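Uncharacterized protein (Chaetomium thermophilum, PDB 3LPZ) is a Get4 protein with an alpha-solenoid fold that probably binds Get5 and serves the Get pathway of tail-anchored protein biogenesis. Local coordinates at residues 173-176 with 177-180; 143-146 with 147-151; 34-37 with 38-41. All blocks are in the same frame, centred on the assembly; numbering follows the deposited sequence.

Interaction 1: residues 173-176 with 177-180; sequences MEYE and WYKQ
Tyr175 and Tyr178 pack together near the C-terminal end of helix 166-179. Tyr178 lays CD2 over one face of the Tyr175 ring, 3.6 Å from CE1 of Tyr175. The two side chains run side by side. Their planes meet at 55°, too oblique for a stack or an edge-to-face pair. Tyr175 holds CG opposite its backbone N (chi1 -165°), which swings the ring along the helix toward Tyr178 and Lys179. The alkyl chain of Lys179 meets the same ring obliquely, with CD 3.5 Å from CE2 of Tyr175. The indole of Trp177 meets CE of Met173 at CE3, 4.1 Å away.

OE1 of Glu174 sits at the edge of the indole, near its plane, 3.4 Å from Trp177 CE3. Glu176 OE2 and Lys179 NZ stay 4.3 Å apart, beyond a salt bridge. The backbone bonds are helical: Trp177 N to Met173 O and Tyr178 N to Glu174 O are both 2.9 Å. Lys179 N reaches Tyr175 O at 3.1 Å.

Neighbouring helices and the following loop complete the setting. Asp220 of helix 203-220 bonds the Tyr175 hydroxyl, Ser183 O in the loop bonds that of Tyr178, and Phe152 meets Trp177 edge-to-face. The two buried tyrosines, their hydroxyls both bonded, probably help to hold this helix end, while the Glu176-Lys179 pair probably adds only mild electrostatic attraction.

Interaction 2: residues 143-146 with 147-151; sequences GTLY and VEEGE
Tyr146 and Glu151 meet where helix 136-148 ends and the chain turns toward helix 152-159. The carbonyl oxygen of Tyr146 accepts Glu151 N at 2.8 Å, with an N-H...O angle of 147°. It also takes a weak bond from Glu149 N, whose main bond is to Leu145 O. CB of Tyr146 and CB of Glu151 lie 4.0 Å apart. The close-packed part is made by Tyr146 and Val147. The Tyr146 ring packs on Ala154 and Ala155 of the next helix and on Val118 of helix 112-128. Val147 lies against helices 152-159 and 166-179. Its CG2, beside its own backbone N, is 3.4 Å from Gly143 O.

Two bonds lead back into the last turn: Glu151 N to Tyr146 O, and Gly150 N to Val147 O at 3.0 Å. With the positive phi of Gly150 (70°), they make a Schellman motif. Glu151 then takes the N-cap position of helix 152-159. One short turn thus closes one helix of the alpha-solenoid and starts the next.

The other side is looser and wetter. Here the Glu148 chain is extended beyond CG, and a water bridges its OE2 to Thr144 OG1. That water donates to both atoms, at 3.0 Å to Glu148 OE2 and 2.8 Å to Thr144 OG1. Thr144 OG1 is also bonded to Val141 O, one turn back. Glu148 OE1 only brushes CD1 of Leu145, at 3.7 Å. Between these two sides, Glu149 OE1 lies in the plane of the Tyr146 ring, at its edge. The carboxylate is turned 70° from the ring. Its salt bridge to Arg114 of helix 112-128 probably sets this position.

Interaction 3: residues 34-37 with 38-41; sequences AAQE and TRLV
Ala34 O is gripped twice by Thr38. The hydroxyl OG1 of Thr38 donates to Ala34 O at 2.7 Å. Thr38 N donates to Ala34 O at 2.8 Å. The two donors come from opposite faces of the carbonyl plane. The hydroxyl can fold back because OG1 stands beside the backbone N of Thr38 and anti to its carbonyl carbon (chi1 -56°). A buried hydroxyl is thereby satisfied within its own helix. The Thr38 side chain packs on Ile57 and Val61 of helix 51-67, on Leu19 of helix 11-25 and on Leu77 of helix 71-88.

Helix 28-47 is thus packed between neighbours, as expected for an alpha-solenoid, where successive helices lie against one another. The small side chains of Ala34 and Ala35 also face neighbours: Ala34 touches Ile23, and Ala35 touches Leu65 and Ser73. Regular backbone bonds join the two segments, among them Val41 N to Glu37 O at 3.0 Å.

A second side-chain bond lies on the more exposed part of the helix. Arg39 NH1 donates to Gln36 OE1 at 2.8 Å, with an N-H...O angle of 148°. The donor lies in the carbonyl plane of the Gln36 amide, on a lone pair. OE1 in turn lies close to the guanidinium plane, at its edge. The two side chains run side by side, and their flat ends are turned 60° apart. Gln36 bends at chi2 and Arg39 at chi3, which brings the two groups together. The aliphatic part of Arg39 passes near the amide, its CD 3.7 Å from Gln36 OE1. Elsewhere on the helix, Glu37 extends its chain to Arg22 of helix 11-25, where OE1 forms a salt bridge.

Overall arrangement
Along the chain the order is interaction 3, interaction 2, interaction 1. Each is a local contact within or at the end of one helix: 28-47, 136-148 and 166-179. Interactions 1 and 2 are neighbours, with centres 13 Å apart. They touch where Met173 CG packs on Val147 CG2 at 3.8 Å, and helix 152-159 lies against both. Interaction 3 stands apart near the N-terminal end. Its centre is 32 Å from that of interaction 2 and 45 Å from that of interaction 1. The three lie at separate points along one elongated alpha-solenoid, whose extended surface is consistent with multiple interactions in the Get pathway.

Interaction 1: residues 173-176 with 177-180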
loop_
_atom_site.group_PDB
_atom_site.type_symbol
_atom_site.label_atom_id
_atom_site.label_comp_id
_atom_site.label_asym_id
_atom_site.label_seq_id
_atom_site.Cartn_x
_atom_site.Cartn_y
_atom_site.Cartn_z
ATOM N N MET A 173 -11.294 3.021 3.881
ATOM C CA MET A 173 -11.534 2.034 2.823
ATOM C C MET A 173 -11.952 0.683 3.427
ATOM O O MET A 173 -12.922 0.077 2.982
ATOM C CB MET A 173 -10.305 1.876 1.922
ATOM C CG MET A 173 -10.505 0.901 0.732
ATOM S SD MET A 173 -9.008 -0.043 0.339
ATOM C CE MET A 173 -9.166 -1.274 1.635
ATOM N N GLU A 174 -11.223 0.215 4.431
ATOM C CA GLU A 174 -11.611 -1.017 5.121
ATOM C C GLU A 174 -12.999 -0.892 5.743
ATOM O O GLU A 174 -13.757 -1.856 5.737
ATOM C CB GLU A 174 -10.592 -1.475 6.183
ATOM C CG GLU A 174 -9.132 -1.785 5.703
ATOM C CD GLU A 174 -8.991 -2.919 4.710
ATOM O OE1 GLU A 174 -9.945 -3.703 4.496
ATOM O OE2 GLU A 174 -7.898 -3.026 4.120
ATOM N N TYR A 175 -13.325 0.270 6.304
ATOM C CA TYR A 175 -14.664 0.469 6.841
ATOM C C TYR A 175 -15.734 0.401 5.725
ATOM O O TYR A 175 -16.783 -0.219 5.921
ATOM C CB TYR A 175 -14.816 1.797 7.623
ATOM C CG TYR A 175 -16.085 1.755 8.425
ATOM C CD1 TYR A 175 -16.132 1.024 9.605
ATOM C CD2 TYR A 175 -17.250 2.372 7.983
ATOM C CE1 TYR A 175 -17.275 0.921 10.350
ATOM C CE2 TYR A 175 -18.445 2.274 8.746
ATOM C CZ TYR A 175 -18.430 1.525 9.923
ATOM O OH TYR A 175 -19.551 1.389 10.709
ATOM N N GLU A 176 -15.485 1.036 4.578
ATOM C CA GLU A 176 -16.426 0.941 3.428
ATOM C C GLU A 176 -16.606 -0.502 2.976
ATOM O O GLU A 176 -17.725 -0.950 2.648
ATOM C CB GLU A 176 -15.981 1.805 2.234
ATOM C CG GLU A 176 -16.126 3.307 2.463
ATOM C CD GLU A 176 -17.567 3.734 2.810
ATOM O OE1 GLU A 176 -18.518 3.349 2.085
ATOM O OE2 GLU A 176 -17.748 4.450 3.818
ATOM N N TRP A 177 -15.509 -1.241 2.962
ATOM C CA TRP A 177 -15.566 -2.642 2.585
ATOM C C TRP A 177 -16.373 -3.457 3.600
ATOM O O TRP A 177 -17.208 -4.277 3.228
ATOM C CB TRP A 177 -14.162 -3.210 2.472
ATOM C CG TRP A 177 -13.973 -4.296 1.469
ATOM C CD1 TRP A 177 -14.934 -4.903 0.690
ATOM C CD2 TRP A 177 -12.727 -4.901 1.120
ATOM N NE1 TRP A 177 -14.349 -5.864 -0.120
ATOM C CE2 TRP A 177 -12.994 -5.872 0.115
ATOM C CE3 TRP A 177 -11.405 -4.728 1.571
ATOM C CZ2 TRP A 177 -11.979 -6.667 -0.454
ATOM C CZ3 TRP A 177 -10.396 -5.499 0.996
ATOM C CH2 TRP A 177 -10.689 -6.463 -0.010
ATOM N N TYR A 178 -16.134 -3.214 4.887
ATOM C CA TYR A 178 -16.898 -3.856 5.966
ATOM C C TYR A 178 -18.416 -3.647 5.851
ATOM O O TYR A 178 -19.209 -4.550 6.156
ATOM C CB TYR A 178 -16.412 -3.314 7.311
ATOM C CG TYR A 178 -17.423 -3.445 8.440
ATOM C CD1 TYR A 178 -17.774 -4.701 8.955
ATOM C CD2 TYR A 178 -18.015 -2.314 9.004
ATOM C CE1 TYR A 178 -18.669 -4.828 9.997
ATOM C CE2 TYR A 178 -18.933 -2.432 10.068
ATOM C CZ TYR A 178 -19.244 -3.693 10.555
ATOM O OH TYR A 178 -20.153 -3.830 11.604
ATOM N N LYS A 179 -18.821 -2.459 5.421
ATOM C CA LYS A 179 -20.262 -2.147 5.319
ATOM C C LYS A 179 -20.974 -2.990 4.248
ATOM O O LYS A 179 -22.197 -3.094 4.251
ATOM C CB LYS A 179 -20.456 -0.673 5.021
ATOM C CG LYS A 179 -20.142 0.204 6.202
ATOM C CD LYS A 179 -20.164 1.653 5.765
ATOM C CE LYS A 179 -21.541 2.241 5.964
ATOM N NZ LYS A 179 -21.757 3.379 5.025
ATOM N N GLN A 180 -20.199 -3.584 3.349
ATOM C CA GLN A 180 -20.739 -4.497 2.352
ATOM C C GLN A 180 -20.816 -5.923 2.901
ATOM O O GLN A 180 -21.275 -6.824 2.209
ATOM C CB GLN A 180 -19.894 -4.465 1.068
ATOM C CG GLN A 180 -19.819 -3.074 0.414
ATOM C CD GLN A 180 -18.878 -3.013 -0.776
ATOM O OE1 GLN A 180 -18.561 -1.926 -1.272
ATOM N NE2 GLN A 180 -18.407 -4.157 -1.220
#

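Interaction 2: residues 143-146 with 147-151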
loop_
_atom_site.group_PDB
_atom_site.type_symbol
_atom_site.label_atom_id
_atom_site.label_comp_id
_atom_site.label_asym_id
_atom_site.label_seq_id
_atom_site.Cartn_x
_atom_site.Cartn_y
_atom_site.Cartn_z
ATOM N N GLY A 143 -2.454 4.565 -4.180
ATOM C CA GLY A 143 -3.368 3.904 -3.263
ATOM C C GLY A 143 -4.715 4.603 -3.200
ATOM O O GLY A 143 -5.761 3.930 -3.242
ATOM N N THR A 144 -4.709 5.938 -3.137
ATOM C CA THR A 144 -5.990 6.678 -3.101
ATOM C C THR A 144 -6.781 6.568 -4.419
ATOM O O THR A 144 -8.018 6.484 -4.407
ATOM C CB THR A 144 -5.859 8.157 -2.721
ATOM O OG1 THR A 144 -5.211 8.871 -3.799
ATOM C CG2 THR A 144 -5.042 8.287 -1.436
ATOM N N LEU A 145 -6.072 6.550 -5.533
ATOM C CA LEU A 145 -6.704 6.328 -6.819
ATOM C C LEU A 145 -7.382 4.960 -6.869
ATOM O O LEU A 145 -8.530 4.854 -7.314
ATOM C CB LEU A 145 -5.677 6.485 -7.959
ATOM C CG LEU A 145 -5.615 7.764 -8.808
ATOM C CD1 LEU A 145 -6.188 9.050 -8.167
ATOM C CD2 LEU A 145 -4.192 7.983 -9.330
ATOM N N TYR A 146 -6.679 3.919 -6.436
ATOM C CA TYR A 146 -7.276 2.574 -6.373
ATOM C C TYR A 146 -8.527 2.512 -5.481
ATOM O O TYR A 146 -9.534 1.900 -5.874
ATOM C CB TYR A 146 -6.266 1.483 -5.979
ATOM C CG TYR A 146 -5.186 1.189 -7.009
ATOM C CD1 TYR A 146 -5.322 1.572 -8.350
ATOM C CD2 TYR A 146 -4.024 0.500 -6.644
ATOM C CE1 TYR A 146 -4.302 1.286 -9.302
ATOM C CE2 TYR A 146 -3.015 0.219 -7.586
ATOM C CZ TYR A 146 -3.165 0.610 -8.897
ATOM O OH TYR A 146 -2.155 0.323 -9.797
ATOM N N VAL A 147 -8.472 3.142 -4.303
ATOM C CA VAL A 147 -9.678 3.327 -3.482
ATOM C C VAL A 147 -10.860 3.971 -4.238
ATOM O O VAL A 147 -11.964 3.418 -4.209
ATOM C CB VAL A 147 -9.405 4.118 -2.181
ATOM C CG1 VAL A 147 -10.760 4.441 -1.421
ATOM C CG2 VAL A 147 -8.426 3.352 -1.292
ATOM N N GLU A 148 -10.637 5.113 -4.894
ATOM C CA GLU A 148 -11.692 5.791 -5.688
ATOM C C GLU A 148 -12.319 4.894 -6.752
ATOM O O GLU A 148 -13.504 5.003 -7.053
ATOM C CB GLU A 148 -11.149 7.041 -6.395
ATOM C CG GLU A 148 -10.732 8.153 -5.467
ATOM C CD GLU A 148 -9.969 9.264 -6.180
ATOM O OE1 GLU A 148 -9.826 9.215 -7.439
ATOM O OE2 GLU A 148 -9.520 10.190 -5.468
ATOM N N GLU A 149 -11.512 4.026 -7.336
ATOM C CA GLU A 149 -11.946 3.140 -8.406
ATOM C C GLU A 149 -12.479 1.806 -7.873
ATOM O O GLU A 149 -12.769 0.906 -8.664
ATOM C CB GLU A 149 -10.755 2.857 -9.331
ATOM C CG GLU A 149 -10.295 4.070 -10.091
ATOM C CD GLU A 149 -8.821 4.009 -10.478
ATOM O OE1 GLU A 149 -8.261 2.892 -10.602
ATOM O OE2 GLU A 149 -8.225 5.089 -10.681
ATOM N N GLY A 150 -12.567 1.662 -6.550
ATOM C CA GLY A 150 -13.046 0.403 -5.948
ATOM C C GLY A 150 -12.102 -0.784 -6.072
ATOM O O GLY A 150 -12.519 -1.928 -5.946
ATOM N N GLU A 151 -10.822 -0.532 -6.300
ATOM C CA GLU A 151 -9.816 -1.604 -6.307
ATOM C C GLU A 151 -9.148 -1.733 -4.935
ATOM O O GLU A 151 -7.984 -1.333 -4.748
ATOM C CB GLU A 151 -8.754 -1.325 -7.374
ATOM C CG GLU A 151 -9.304 -1.310 -8.842
ATOM C CD GLU A 151 -9.767 -2.679 -9.340
ATOM O OE1 GLU A 151 -9.316 -3.716 -8.807
ATOM O OE2 GLU A 151 -10.591 -2.725 -10.274
HETATM O O HOH W 1 -6.546 10.799 -5.378
#

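Interaction 3: residues 34-37 with 38-41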
loop_
_atom_site.group_PDB
_atom_site.type_symbol
_atom_site.label_atom_id
_atom_site.label_comp_id
_atom_site.label_asym_id
_atom_site.label_seq_id
_atom_site.Cartn_x
_atom_site.Cartn_y
_atom_site.Cartn_z
ATOM N N ALA A 34 2.390 13.713 -33.999
ATOM C CA ALA A 34 2.975 14.659 -33.065
ATOM C C ALA A 34 3.666 13.942 -31.903
ATOM O O ALA A 34 4.734 14.381 -31.448
ATOM C CB ALA A 34 1.922 15.626 -32.552
ATOM N N ALA A 35 3.063 12.852 -31.413
ATOM C CA ALA A 35 3.677 12.079 -30.329
ATOM C C ALA A 35 4.982 11.470 -30.820
ATOM O O ALA A 35 5.977 11.456 -30.088
ATOM C CB ALA A 35 2.722 10.993 -29.807
ATOM N N GLN A 36 4.993 10.982 -32.064
ATOM C CA GLN A 36 6.222 10.415 -32.640
ATOM C C GLN A 36 7.307 11.458 -32.833
ATOM O O GLN A 36 8.499 11.183 -32.611
ATOM C CB GLN A 36 5.938 9.667 -33.963
ATOM C CG GLN A 36 5.116 8.382 -33.758
ATOM C CD GLN A 36 5.753 7.414 -32.759
ATOM O OE1 GLN A 36 6.905 6.996 -32.924
ATOM N NE2 GLN A 36 5.006 7.058 -31.711
ATOM N N GLU A 37 6.904 12.659 -33.252
ATOM C CA GLU A 37 7.860 13.728 -33.424
ATOM C C GLU A 37 8.378 14.150 -32.043
ATOM O O GLU A 37 9.529 14.510 -31.899
ATOM C CB GLU A 37 7.206 14.904 -34.137
ATOM C CG GLU A 37 8.159 16.072 -34.427
ATOM C CD GLU A 37 7.486 17.154 -35.208
ATOM O OE1 GLU A 37 6.680 16.807 -36.109
ATOM O OE2 GLU A 37 7.751 18.350 -34.921
ATOM N N THR A 38 7.516 14.103 -31.025
ATOM C CA THR A 38 7.957 14.407 -29.641
ATOM C C THR A 38 9.076 13.448 -29.195
ATOM O O THR A 38 10.062 13.875 -28.589
ATOM C CB THR A 38 6.766 14.370 -28.651
ATOM O OG1 THR A 38 5.749 15.280 -29.110
ATOM C CG2 THR A 38 7.188 14.772 -27.204
ATOM N N ARG A 39 8.921 12.152 -29.483
ATOM C CA ARG A 39 9.951 11.155 -29.137
ATOM C C ARG A 39 11.281 11.501 -29.777
ATOM O O ARG A 39 12.326 11.385 -29.125
ATOM C CB ARG A 39 9.573 9.741 -29.619
ATOM C CG ARG A 39 8.376 9.117 -28.937
ATOM C CD ARG A 39 8.148 7.721 -29.553
ATOM N NE ARG A 39 9.343 6.873 -29.475
ATOM C CZ ARG A 39 9.714 5.969 -30.391
ATOM N NH1 ARG A 39 9.007 5.803 -31.515
ATOM N NH2 ARG A 39 10.822 5.251 -30.192
ATOM N N LEU A 40 11.252 11.856 -31.066
ATOM C CA LEU A 40 12.472 12.191 -31.780
ATOM C C LEU A 40 13.143 13.439 -31.170
ATOM O O LEU A 40 14.339 13.430 -30.916
ATOM C CB LEU A 40 12.206 12.385 -33.286
ATOM C CG LEU A 40 13.395 12.428 -34.257
ATOM C CD1 LEU A 40 14.175 11.074 -34.347
ATOM C CD2 LEU A 40 12.891 12.832 -35.658
ATOM N N VAL A 41 12.375 14.492 -30.925
ATOM C CA VAL A 41 12.950 15.709 -30.358
ATOM C C VAL A 41 13.555 15.451 -28.952
ATOM O O VAL A 41 14.703 15.879 -28.661
ATOM C CB VAL A 41 11.897 16.842 -30.328
ATOM C CG1 VAL A 41 12.430 18.043 -29.627
ATOM C CG2 VAL A 41 11.487 17.208 -31.766
#